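Local coordinates for protein probable ss-1,3-N-acetylglucosaminyltransferase (Staphylococcus aureus, PDB 6H4F) that is a probable glycosyltransferase with a family 2, GT-A type domain and a helical linker domain, and binds FQ8 in this structure, at residues A[162-167]-A[268-273]; A[274-279]-A[317-322]. One frame throughout, in Å; residues are numbered along the deposited sequence.

How the contacts relate
Contacts 1 and 2 lie end to end on helix 264-281, their centres about 10 Å apart and on the same side of the chain's centre. Contact 1 comes first along the sequence: it brings the loop 162-167, in the glycosyltransferase family 2 range, against the first half of the helix. Contact 2 follows, setting the loop 317-322 of the TarS linker range against the second half. The two touch directly, the ring of Y318 packing on Q269 and V319 lying against G272. Both also reach FQ8. Helix 264-281, in the TarS linker range, thus packs against a loop of the family 2 range and carries K273, R277 and R280, all hydrogen-bonded to FQ8.

Contact 1: A[162-167]-A[268-273]; sequences DIIDNS and HQLAGK. With FQ8 ([(2~{R},3~{S},4~{S})-2,3,4,5-tetrakis(oxidanyl)pentyl] [(2~{R},3~{R},4~{S})-2,3,4-tris(oxidanyl)-5-[oxidanyl-[(2~{R},3~{S},4~{S})-2,3,4-tris(oxidanyl)-5-phosphonooxy-pentoxy]phosphoryl]oxy-pentyl] hydrogen phosphate), chain M.
I164 carries most of this contact, pushing its CD1 methyl against the flank of helix 264-281, where it lies 3.6 Å from CB of K273. Its CG1 branch stands beside the backbone N and anti to the carbonyl carbon (chi1 -57°), and the second torsion (chi2 -82°) then turns CD1 to the helix. The side chains of I164 and K273 meet at a slant, so that the methyl rests chiefly on CB and CG of the lysine. K273 bends at chi2 and chi3 past this methyl, and its NZ donates a hydrogen bond to OAA of FQ8 at 2.9 Å. The lysine therefore packs on I164 through CB and CG, while NZ reaches a phosphate of FQ8.

On the preceding turn, Q269, extended beyond CG, passes I164 at a slant, its CD 4.1 Å from I164 CG1, while its OE1 is bonded to K266. L270 offers its CD2 branch to both isoleucines: CG2 of I163 approaches to 3.9 Å, with the two side chains crossing nearly at right angles. A type I turn from I164 to S167 shapes the loop, and OD1 of N166 accepts the backbone N-H of D162 on a lone pair.

Behind the interface, I163 packs on Y213 of strand 213-216, and L270 on I255 of helix 242-256, placing the contact where the sheet-bearing part meets the helical part.

Contact 2: A[274-279]-A[317-322]; sequences YTTRLL and KYVTQI. With FQ8 ([(2~{R},3~{S},4~{S})-2,3,4,5-tetrakis(oxidanyl)pentyl] [(2~{R},3~{R},4~{S})-2,3,4-tris(oxidanyl)-5-[oxidanyl-[(2~{R},3~{S},4~{S})-2,3,4-tris(oxidanyl)-5-phosphonooxy-pentoxy]phosphoryl]oxy-pentyl] hydrogen phosphate), chain M.
T276 and T320 form the polar centre of this contact, with the backbone N-H of T320 donating to OG1 of T276 at 3.2 Å and an N-H...O angle of 160°. That hydroxyl stands beside its own backbone N (chi1 -56°) and is also hydrogen-bonded to the carbonyl of G272, one turn earlier, which ties the incoming loop to a helix side chain already anchored on its own backbone. A water adds to the polar links: it donates to OG1 of T276 at 3.0 Å and to O of Y318 at 2.8 Å, with a weak third bond to OG1 of T320. In the loop itself, NE2 of Q321 bonds back to the carbonyl of V319.

Apolar packing lies next to this bond. V319 splits its methyls: CG1 is 3.6 Å from T276 OG1 and is loosely approached by L279, whereas CG2 meets CG2 of T275 at 3.9 Å, the two side chains crossing at about a right angle. The T276 methyl sits beside the T320 hydroxyl.

Two separate phosphates of FQ8 are engaged. T320 OG1 donates to OAO at 2.6 Å on the terminal phosphate. R277 NH1 donates to OAP of another phosphate at 2.8 Å and 162°; this phosphate lies at the edge of the guanidinium, in its plane, and NH2 adds weak bonds to it. NH1 is held in addition by the carbonyl of F169, which together with the phosphate bonds would restrict the group's rotation.

Helix 324-331 closes over the apolar side, with L327 against T275 and V319 and I330 against L279, while Y274 and L278 pack on helix 242-256.

Contact 1: A[162-167]-A[268-273]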
loop_
_atom_site.group_PDB
_atom_site.type_symbol
_atom_site.label_atom_id
_atom_site.label_comp_id
_atom_site.label_asym_id
_atom_site.label_seq_id
_atom_site.Cartn_x
_atom_site.Cartn_y
_atom_site.Cartn_z
ATOM N N ASP A 162 -21.903 -6.694 -29.807
ATOM C CA ASP A 162 -22.232 -6.923 -28.406
ATOM C C ASP A 162 -21.435 -5.924 -27.565
ATOM O O ASP A 162 -20.246 -5.700 -27.810
ATOM C CB ASP A 162 -21.980 -8.398 -28.053
ATOM C CG ASP A 162 -22.941 -9.320 -28.834
ATOM O OD1 ASP A 162 -24.122 -9.478 -28.413
ATOM O OD2 ASP A 162 -22.532 -9.866 -29.903
ATOM N N ILE A 163 -22.100 -5.322 -26.572
ATOM C CA ILE A 163 -21.494 -4.275 -25.778
ATOM C C ILE A 163 -20.169 -4.767 -25.182
ATOM O O ILE A 163 -19.146 -4.077 -25.317
ATOM C CB ILE A 163 -22.464 -3.776 -24.695
ATOM C CG1 ILE A 163 -23.631 -3.012 -25.312
ATOM C CG2 ILE A 163 -21.731 -2.941 -23.647
ATOM C CD1 ILE A 163 -24.724 -2.676 -24.322
ATOM N N ILE A 164 -20.167 -5.948 -24.558
ATOM C CA ILE A 164 -18.972 -6.388 -23.839
ATOM C C ILE A 164 -17.901 -6.858 -24.852
ATOM O O ILE A 164 -16.745 -6.388 -24.815
ATOM C CB ILE A 164 -19.304 -7.505 -22.836
ATOM C CG1 ILE A 164 -20.374 -7.096 -21.823
ATOM C CG2 ILE A 164 -18.029 -8.073 -22.207
ATOM C CD1 ILE A 164 -19.908 -6.294 -20.649
ATOM N N ASP A 165 -18.267 -7.769 -25.757
ATOM C CA ASP A 165 -17.288 -8.409 -26.627
ATOM C C ASP A 165 -16.709 -7.432 -27.665
ATOM O O ASP A 165 -15.609 -7.662 -28.149
ATOM C CB ASP A 165 -17.878 -9.618 -27.372
ATOM C CG ASP A 165 -16.824 -10.611 -27.860
ATOM O OD1 ASP A 165 -15.838 -10.828 -27.108
ATOM O OD2 ASP A 165 -16.983 -11.158 -28.990
ATOM N N ASN A 166 -17.432 -6.360 -28.006
ATOM C CA ASN A 166 -16.963 -5.411 -29.024
ATOM C C ASN A 166 -16.578 -4.061 -28.399
ATOM O O ASN A 166 -16.469 -3.081 -29.110
ATOM C CB ASN A 166 -18.001 -5.260 -30.135
ATOM C CG ASN A 166 -18.199 -6.542 -30.907
ATOM O OD1 ASN A 166 -19.269 -7.139 -30.843
ATOM N ND2 ASN A 166 -17.159 -6.989 -31.603
ATOM N N SER A 167 -16.370 -4.024 -27.072
ATOM C CA SER A 167 -15.754 -2.880 -26.386
ATOM C C SER A 167 -16.566 -1.590 -26.547
ATOM O O SER A 167 -15.974 -0.507 -26.567
ATOM C CB SER A 167 -14.336 -2.645 -26.867
ATOM O OG SER A 167 -13.571 -3.821 -26.741
ATOM N N HIS A 268 -25.585 -6.617 -13.825
ATOM C CA HIS A 268 -24.380 -6.598 -13.006
ATOM C C HIS A 268 -23.130 -6.626 -13.899
ATOM O O HIS A 268 -22.161 -5.947 -13.606
ATOM C CB HIS A 268 -24.322 -7.772 -12.019
ATOM C CG HIS A 268 -25.386 -7.753 -10.982
ATOM N ND1 HIS A 268 -25.814 -6.585 -10.392
ATOM C CD2 HIS A 268 -26.084 -8.762 -10.398
ATOM C CE1 HIS A 268 -26.740 -6.866 -9.497
ATOM N NE2 HIS A 268 -26.930 -8.188 -9.492
ATOM N N GLN A 269 -23.152 -7.463 -14.943
ATOM C CA GLN A 269 -22.017 -7.599 -15.824
ATOM C C GLN A 269 -21.754 -6.266 -16.555
ATOM O O GLN A 269 -20.595 -5.845 -16.685
ATOM C CB GLN A 269 -22.259 -8.714 -16.832
ATOM C CG GLN A 269 -21.036 -9.033 -17.702
ATOM C CD GLN A 269 -21.376 -9.849 -18.926
ATOM O OE1 GLN A 269 -22.467 -9.763 -19.447
ATOM N NE2 GLN A 269 -20.463 -10.685 -19.366
ATOM N N LEU A 270 -22.829 -5.631 -17.046
ATOM C CA LEU A 270 -22.719 -4.368 -17.751
ATOM C C LEU A 270 -22.204 -3.282 -16.794
ATOM O O LEU A 270 -21.313 -2.517 -17.154
ATOM C CB LEU A 270 -24.084 -3.984 -18.338
ATOM C CG LEU A 270 -24.561 -4.821 -19.522
ATOM C CD1 LEU A 270 -25.996 -4.520 -19.863
ATOM C CD2 LEU A 270 -23.703 -4.570 -20.732
ATOM N N ALA A 271 -22.760 -3.234 -15.580
ATOM C CA ALA A 271 -22.342 -2.238 -14.575
ATOM C C ALA A 271 -20.856 -2.412 -14.270
ATOM O O ALA A 271 -20.114 -1.447 -14.189
ATOM C CB ALA A 271 -23.185 -2.371 -13.319
ATOM N N GLY A 272 -20.423 -3.667 -14.110
ATOM C CA GLY A 272 -19.025 -3.977 -13.824
ATOM C C GLY A 272 -18.100 -3.502 -14.933
ATOM O O GLY A 272 -16.972 -3.021 -14.673
ATOM N N LYS A 273 -18.551 -3.655 -16.182
ATOM C CA LYS A 273 -17.757 -3.209 -17.304
ATOM C C LYS A 273 -17.693 -1.671 -17.286
ATOM O O LYS A 273 -16.635 -1.114 -17.533
ATOM C CB LYS A 273 -18.310 -3.739 -18.628
ATOM C CG LYS A 273 -17.513 -3.329 -19.865
ATOM C CD LYS A 273 -16.036 -3.708 -19.873
ATOM C CE LYS A 273 -15.842 -5.207 -19.951
ATOM N NZ LYS A 273 -14.433 -5.588 -19.664
HETATM O OAN FQ8 M . -10.654 -6.154 -20.436
HETATM P PBL FQ8 M . -10.717 -4.596 -20.051
HETATM O OAO FQ8 M . -10.224 -4.533 -18.529
HETATM O OAA FQ8 M . -12.078 -4.053 -20.211
HETATM O OAX FQ8 M . -9.590 -3.868 -20.923
HETATM C CAS FQ8 M . -9.808 -2.596 -21.532
HETATM C CBE FQ8 M . -8.765 -2.395 -22.634
HETATM O OAG FQ8 M . -7.453 -2.559 -22.098
HETATM C CBJ FQ8 M . -8.905 -1.003 -23.260
HETATM O OAL FQ8 M . -9.269 -0.026 -22.284
HETATM C CBF FQ8 M . -9.991 -1.072 -24.323
HETATM O OAH FQ8 M . -9.523 -1.906 -25.380
HETATM C CAU FQ8 M . -10.307 0.334 -24.845
HETATM O OAZ FQ8 M . -9.105 1.010 -25.212
HETATM P PBN FQ8 M . -9.088 1.992 -26.492
HETATM O OAQ FQ8 M . -9.882 1.203 -27.638
HETATM O OAC FQ8 M . -7.709 2.319 -26.911
HETATM O OBB FQ8 M . -9.975 3.273 -26.125
HETATM C CAW FQ8 M . -9.610 4.103 -25.021
HETATM C CBH FQ8 M . -10.781 4.996 -24.597
HETATM O OAJ FQ8 M . -12.020 4.328 -24.835
HETATM C CBK FQ8 M . -10.739 6.312 -25.379
HETATM O OAM FQ8 M . -9.389 6.768 -25.464
HETATM C CBG FQ8 M . -11.584 7.372 -24.668
HETATM O OAI FQ8 M . -11.122 7.532 -23.330
HETATM C CAV FQ8 M . -13.046 6.936 -24.649
HETATM O OBA FQ8 M . -13.893 8.075 -24.795
HETATM P PBM FQ8 M . -15.321 7.909 -25.512
HETATM O OAP FQ8 M . -16.020 6.668 -24.766
HETATM O OAB FQ8 M . -15.170 7.674 -26.966
HETATM O OAY FQ8 M . -16.194 9.205 -25.158
HETATM C CAT FQ8 M . -15.956 9.951 -23.963
HETATM C CBD FQ8 M . -15.864 11.445 -24.294
HETATM O OAF FQ8 M . -16.772 11.772 -25.350
HETATM C CBI FQ8 M . -16.209 12.274 -23.050
HETATM O OAK FQ8 M . -17.275 11.651 -22.330
HETATM C CBC FQ8 M . -14.984 12.405 -22.140
HETATM O OAE FQ8 M . -14.097 11.301 -22.340
HETATM C CAR FQ8 M . -14.255 13.712 -22.462
HETATM O OAD FQ8 M . -13.634 14.217 -21.278
#

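Contact 2: A[274-279]-A[317-322]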
loop_
_atom_site.group_PDB
_atom_site.type_symbol
_atom_site.label_atom_id
_atom_site.label_comp_id
_atom_site.label_asym_id
_atom_site.label_seq_id
_atom_site.Cartn_x
_atom_site.Cartn_y
_atom_site.Cartn_z
ATOM N N TYR A 274 -18.808 -0.989 -16.983
ATOM C CA TYR A 274 -18.762 0.473 -16.939
ATOM C C TYR A 274 -17.782 0.907 -15.838
ATOM O O TYR A 274 -16.996 1.821 -16.052
ATOM C CB TYR A 274 -20.129 1.165 -16.785
ATOM C CG TYR A 274 -19.949 2.652 -16.944
ATOM C CD1 TYR A 274 -19.791 3.222 -18.197
ATOM C CD2 TYR A 274 -19.744 3.460 -15.842
ATOM C CE1 TYR A 274 -19.509 4.568 -18.353
ATOM C CE2 TYR A 274 -19.438 4.808 -15.981
ATOM C CZ TYR A 274 -19.311 5.362 -17.238
ATOM O OH TYR A 274 -18.997 6.684 -17.365
ATOM N N THR A 275 -17.819 0.237 -14.680
ATOM C CA THR A 275 -16.936 0.562 -13.577
ATOM C C THR A 275 -15.477 0.463 -14.038
ATOM O O THR A 275 -14.660 1.341 -13.740
ATOM C CB THR A 275 -17.197 -0.334 -12.354
ATOM O OG1 THR A 275 -18.544 -0.132 -11.925
ATOM C CG2 THR A 275 -16.247 -0.036 -11.219
ATOM N N THR A 276 -15.152 -0.601 -14.773
ATOM C CA THR A 276 -13.812 -0.793 -15.285
ATOM C C THR A 276 -13.422 0.392 -16.181
ATOM O O THR A 276 -12.329 0.953 -16.021
ATOM C CB THR A 276 -13.679 -2.117 -16.047
ATOM O OG1 THR A 276 -14.073 -3.191 -15.189
ATOM C CG2 THR A 276 -12.267 -2.353 -16.548
ATOM N N ARG A 277 -14.319 0.773 -17.105
ATOM C CA ARG A 277 -14.055 1.856 -18.036
ATOM C C ARG A 277 -13.819 3.164 -17.260
ATOM O O ARG A 277 -12.917 3.935 -17.586
ATOM C CB ARG A 277 -15.190 2.022 -19.051
ATOM C CG ARG A 277 -15.038 3.254 -19.943
ATOM C CD ARG A 277 -16.017 4.399 -19.654
ATOM N NE ARG A 277 -15.555 5.702 -20.117
ATOM C CZ ARG A 277 -15.567 6.110 -21.392
ATOM N NH1 ARG A 277 -15.915 5.285 -22.381
ATOM N NH2 ARG A 277 -15.227 7.352 -21.686
ATOM N N LEU A 278 -14.637 3.382 -16.224
ATOM C CA LEU A 278 -14.551 4.561 -15.383
ATOM C C LEU A 278 -13.185 4.614 -14.683
ATOM O O LEU A 278 -12.576 5.683 -14.592
ATOM C CB LEU A 278 -15.698 4.511 -14.379
ATOM C CG LEU A 278 -15.793 5.677 -13.400
ATOM C CD1 LEU A 278 -15.998 6.992 -14.151
ATOM C CD2 LEU A 278 -16.942 5.449 -12.424
ATOM N N LEU A 279 -12.702 3.465 -14.201
ATOM C CA LEU A 279 -11.425 3.414 -13.514
ATOM C C LEU A 279 -10.273 3.526 -14.518
ATOM O O LEU A 279 -9.236 4.062 -14.174
ATOM C CB LEU A 279 -11.322 2.121 -12.703
ATOM C CG LEU A 279 -12.278 2.047 -11.523
ATOM C CD1 LEU A 279 -12.241 0.678 -10.873
ATOM C CD2 LEU A 279 -11.954 3.118 -10.515
ATOM N N LYS A 317 -17.504 -8.393 -9.149
ATOM C CA LYS A 317 -16.772 -9.531 -9.699
ATOM C C LYS A 317 -16.603 -9.405 -11.221
ATOM O O LYS A 317 -15.792 -10.125 -11.812
ATOM C CB LYS A 317 -17.445 -10.865 -9.346
ATOM C CG LYS A 317 -18.823 -11.097 -9.957
ATOM C CD LYS A 317 -19.518 -12.330 -9.377
ATOM C CE LYS A 317 -20.987 -12.414 -9.732
ATOM N NZ LYS A 317 -21.802 -11.579 -8.828
ATOM N N TYR A 318 -17.364 -8.517 -11.865
ATOM C CA TYR A 318 -17.238 -8.307 -13.316
ATOM C C TYR A 318 -16.297 -7.133 -13.635
ATOM O O TYR A 318 -16.124 -6.791 -14.792
ATOM C CB TYR A 318 -18.615 -8.100 -13.925
ATOM C CG TYR A 318 -19.526 -9.290 -13.784
ATOM C CD1 TYR A 318 -19.307 -10.454 -14.495
ATOM C CD2 TYR A 318 -20.615 -9.239 -12.934
ATOM C CE1 TYR A 318 -20.127 -11.562 -14.338
ATOM C CE2 TYR A 318 -21.475 -10.316 -12.798
ATOM C CZ TYR A 318 -21.231 -11.480 -13.501
ATOM O OH TYR A 318 -22.092 -12.528 -13.347
ATOM N N VAL A 319 -15.707 -6.518 -12.607
ATOM C CA VAL A 319 -14.683 -5.509 -12.789
ATOM C C VAL A 319 -13.349 -6.215 -13.005
ATOM O O VAL A 319 -13.063 -7.194 -12.315
ATOM C CB VAL A 319 -14.625 -4.577 -11.568
ATOM C CG1 VAL A 319 -13.521 -3.546 -11.695
ATOM C CG2 VAL A 319 -15.963 -3.897 -11.332
ATOM N N THR A 320 -12.540 -5.722 -13.943
ATOM C CA THR A 320 -11.213 -6.286 -14.168
ATOM C C THR A 320 -10.420 -6.249 -12.858
ATOM O O THR A 320 -10.359 -5.226 -12.202
ATOM C CB THR A 320 -10.494 -5.565 -15.309
ATOM O OG1 THR A 320 -11.356 -5.619 -16.450
ATOM C CG2 THR A 320 -9.166 -6.189 -15.650
ATOM N N GLN A 321 -9.797 -7.363 -12.492
ATOM C CA GLN A 321 -9.472 -7.637 -11.104
ATOM C C GLN A 321 -8.210 -6.887 -10.644
ATOM O O GLN A 321 -8.030 -6.752 -9.438
ATOM C CB GLN A 321 -9.428 -9.139 -10.822
ATOM C CG GLN A 321 -10.822 -9.742 -10.633
ATOM C CD GLN A 321 -11.617 -9.122 -9.495
ATOM O OE1 GLN A 321 -11.228 -9.172 -8.328
ATOM N NE2 GLN A 321 -12.757 -8.537 -9.823
ATOM N N ILE A 322 -7.395 -6.332 -11.550
ATOM C CA ILE A 322 -6.317 -5.419 -11.131
ATOM C C ILE A 322 -6.880 -4.234 -10.342
ATOM O O ILE A 322 -6.139 -3.625 -9.582
ATOM C CB ILE A 322 -5.458 -4.886 -12.298
ATOM C CG1 ILE A 322 -6.297 -4.244 -13.392
ATOM C CG2 ILE A 322 -4.545 -5.970 -12.844
ATOM C CD1 ILE A 322 -5.478 -3.411 -14.351
HETATM O OAN FQ8 M . -10.654 -6.154 -20.436
HETATM P PBL FQ8 M . -10.717 -4.596 -20.051
HETATM O OAO FQ8 M . -10.224 -4.533 -18.529
HETATM O OAA FQ8 M . -12.078 -4.053 -20.211
HETATM O OAX FQ8 M . -9.590 -3.868 -20.923
HETATM C CAS FQ8 M . -9.808 -2.596 -21.532
HETATM C CBE FQ8 M . -8.765 -2.395 -22.634
HETATM O OAG FQ8 M . -7.453 -2.559 -22.098
HETATM C CBJ FQ8 M . -8.905 -1.003 -23.260
HETATM O OAL FQ8 M . -9.269 -0.026 -22.284
HETATM C CBF FQ8 M . -9.991 -1.072 -24.323
HETATM O OAH FQ8 M . -9.523 -1.906 -25.380
HETATM C CAU FQ8 M . -10.307 0.334 -24.845
HETATM O OAZ FQ8 M . -9.105 1.010 -25.212
HETATM P PBN FQ8 M . -9.088 1.992 -26.492
HETATM O OAQ FQ8 M . -9.882 1.203 -27.638
HETATM O OAC FQ8 M . -7.709 2.319 -26.911
HETATM O OBB FQ8 M . -9.975 3.273 -26.125
HETATM C CAW FQ8 M . -9.610 4.103 -25.021
HETATM C CBH FQ8 M . -10.781 4.996 -24.597
HETATM O OAJ FQ8 M . -12.020 4.328 -24.835
HETATM C CBK FQ8 M . -10.739 6.312 -25.379
HETATM O OAM FQ8 M . -9.389 6.768 -25.464
HETATM C CBG FQ8 M . -11.584 7.372 -24.668
HETATM O OAI FQ8 M . -11.122 7.532 -23.330
HETATM C CAV FQ8 M . -13.046 6.936 -24.649
HETATM O OBA FQ8 M . -13.893 8.075 -24.795
HETATM P PBM FQ8 M . -15.321 7.909 -25.512
HETATM O OAP FQ8 M . -16.020 6.668 -24.766
HETATM O OAB FQ8 M . -15.170 7.674 -26.966
HETATM O OAY FQ8 M . -16.194 9.205 -25.158
HETATM C CAT FQ8 M . -15.956 9.951 -23.963
HETATM C CBD FQ8 M . -15.864 11.445 -24.294
HETATM O OAF FQ8 M . -16.772 11.772 -25.350
HETATM C CBI FQ8 M . -16.209 12.274 -23.050
HETATM O OAK FQ8 M . -17.275 11.651 -22.330
HETATM C CBC FQ8 M . -14.984 12.405 -22.140
HETATM O OAE FQ8 M . -14.097 11.301 -22.340
HETATM C CAR FQ8 M . -14.255 13.712 -22.462
HETATM O OAD FQ8 M . -13.634 14.217 -21.278
HETATM O O HOH W 1 -14.667 -5.586 -16.841
#